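Local coordinates for phosphatidylethanolamine-binding protein (Plasmodium vivax, PDB 2GZQ) that probably binds phosphatidylethanolamine or related phospholipid head groups, at residues 110-114 with 115-119. Numbering follows the deposited sequence.
Sequences KELVK and GTDKN
Leu-112, just ahead of a type I' beta turn from Val-113 to Thr-116, folds its branched end over the backbone of Gly-115 and Thr-116 within that turn. The first torsion of Leu-112 (chi1 -170°) sets CG beside its own carbonyl carbon, and the branch end leans along the returning chain: CD1 lies 3.6 Å from Thr-116 N, and CD2 comes to 3.9 Å from Gly-115 CA. A branched aliphatic residue suits this buried place because its two methyls spread along the peptide joining Gly-115 to Thr-116. Lys-114 and Gly-115 both take positive phi, as the two central positions of this turn require. Glycine, lacking a CB, adopts such a conformation readily (phi 82°); it is less favoured for Lys-114, whose exposed position nevertheless suits a long charged chain leading away from the turn.

Water supplies the polar links between the two arms. One molecule donates to Leu-112 O and accepts from Gly-115 N, the latter at 2.9 Å. A second accepts from Val-113 N and lies 2.8 Å from Thr-116 O, while a third lies between Glu-111 O and Asp-117 OD2, at 2.7 Å from that carboxylate oxygen.

The other carboxylate oxygen of Asp-117 shapes the chain beyond: OD1 accepts from Asn-119 N at 2.8 Å, on its anti side and 34° out of the carboxylate plane, closing an Asx turn. Aspartate's short side chain fits this role well.

Strand 111-113 is an outermost strand of the four-stranded antiparallel sheet, bonded through Leu-112 to Ile-67 of strand 66-69. The turn then leads toward strand 121-124 at an edge of the six-stranded sheet, with Leu-112 also touching Cys-120, so this segment connects the two sheets.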
loop_
_atom_site.group_PDB
_atom_site.type_symbol
_atom_site.label_atom_id
_atom_site.label_comp_id
_atom_site.label_asym_id
_atom_site.label_seq_id
_atom_site.Cartn_x
_atom_site.Cartn_y
_atom_site.Cartn_z
ATOM N N LYS A 110 -0.113 11.701 12.540
ATOM C CA LYS A 110 -1.390 11.048 12.285
ATOM C C LYS A 110 -2.016 11.457 10.969
ATOM O O LYS A 110 -3.031 10.916 10.594
ATOM C CB LYS A 110 -2.397 11.352 13.382
ATOM C CG LYS A 110 -2.178 10.568 14.633
ATOM C CD LYS A 110 -3.026 11.117 15.730
ATOM C CE LYS A 110 -4.442 10.632 15.623
ATOM N NZ LYS A 110 -5.175 10.891 16.893
ATOM N N GLU A 111 -1.445 12.441 10.285
ATOM C CA GLU A 111 -2.026 12.962 9.037
ATOM C C GLU A 111 -0.936 13.046 7.980
ATOM O O GLU A 111 0.178 13.531 8.260
ATOM C CB GLU A 111 -2.623 14.352 9.253
ATOM C CG GLU A 111 -4.112 14.361 9.432
ATOM C CD GLU A 111 -4.703 15.710 9.114
ATOM O OE1 GLU A 111 -4.551 16.630 9.949
ATOM O OE2 GLU A 111 -5.305 15.854 8.026
ATOM N N LEU A 112 -1.240 12.575 6.778
ATOM C CA LEU A 112 -0.356 12.724 5.631
ATOM C C LEU A 112 -1.140 13.407 4.551
ATOM O O LEU A 112 -2.127 12.878 4.082
ATOM C CB LEU A 112 0.151 11.357 5.153
ATOM C CG LEU A 112 1.275 11.357 4.107
ATOM C CD1 LEU A 112 2.546 11.916 4.736
ATOM C CD2 LEU A 112 1.510 9.973 3.555
ATOM N N VAL A 113 -0.667 14.585 4.158
ATOM C CA VAL A 113 -1.360 15.440 3.198
ATOM C C VAL A 113 -0.547 15.486 1.914
ATOM O O VAL A 113 0.630 15.805 1.922
ATOM C CB VAL A 113 -1.562 16.860 3.764
ATOM C CG1 VAL A 113 -2.360 17.712 2.776
ATOM C CG2 VAL A 113 -2.242 16.782 5.121
ATOM N N LYS A 114 -1.173 15.080 0.821
ATOM C CA LYS A 114 -0.519 15.020 -0.488
ATOM C C LYS A 114 0.748 14.173 -0.460
ATOM O O LYS A 114 1.700 14.434 -1.201
ATOM C CB LYS A 114 -0.206 16.422 -1.014
ATOM C CG LYS A 114 -1.434 17.198 -1.376
ATOM C CD LYS A 114 -1.127 18.364 -2.316
ATOM C CE LYS A 114 -2.358 19.207 -2.549
ATOM N NZ LYS A 114 -2.129 20.316 -3.520
ATOM N N GLY A 115 0.750 13.137 0.373
ATOM C CA GLY A 115 1.698 12.064 0.226
ATOM C C GLY A 115 3.076 12.269 0.812
ATOM O O GLY A 115 3.914 11.374 0.677
ATOM N N THR A 116 3.332 13.381 1.497
ATOM C CA THR A 116 4.677 13.644 2.007
ATOM C C THR A 116 4.670 14.726 3.075
ATOM O O THR A 116 3.718 15.506 3.212
ATOM C CB THR A 116 5.598 14.031 0.870
ATOM O OG1 THR A 116 6.954 14.006 1.341
ATOM C CG2 THR A 116 5.258 15.382 0.321
ATOM N N ASP A 117 5.753 14.773 3.839
ATOM C CA ASP A 117 6.107 15.839 4.734
ATOM C C ASP A 117 7.608 15.808 4.963
ATOM O O ASP A 117 8.309 15.027 4.323
ATOM C CB ASP A 117 5.316 15.782 6.047
ATOM C CG ASP A 117 5.656 14.610 6.918
ATOM O OD1 ASP A 117 6.759 14.067 6.812
ATOM O OD2 ASP A 117 4.786 14.268 7.761
ATOM N N LYS A 118 8.095 16.628 5.902
ATOM C CA LYS A 118 9.528 16.786 6.129
ATOM C C LYS A 118 10.220 15.499 6.524
ATOM O O LYS A 118 11.433 15.381 6.326
ATOM C CB LYS A 118 9.783 17.857 7.187
ATOM C CG LYS A 118 9.236 17.532 8.554
ATOM C CD LYS A 118 9.464 18.653 9.534
ATOM C CE LYS A 118 9.124 18.204 10.944
ATOM N NZ LYS A 118 9.281 19.292 11.939
ATOM N N ASN A 119 9.477 14.561 7.109
ATOM C CA ASN A 119 10.032 13.309 7.623
ATOM C C ASN A 119 10.126 12.201 6.606
ATOM O O ASN A 119 10.777 11.187 6.863
ATOM C CB ASN A 119 9.176 12.825 8.801
ATOM C CG ASN A 119 9.105 13.832 9.932
ATOM O OD1 ASN A 119 8.019 14.169 10.403
ATOM N ND2 ASN A 119 10.251 14.310 10.360
HETATM O O HOH W 1 2.185 15.042 7.662
HETATM O O HOH W 2 -1.501 11.792 1.516
HETATM O O HOH W 3 1.681 15.766 5.126
#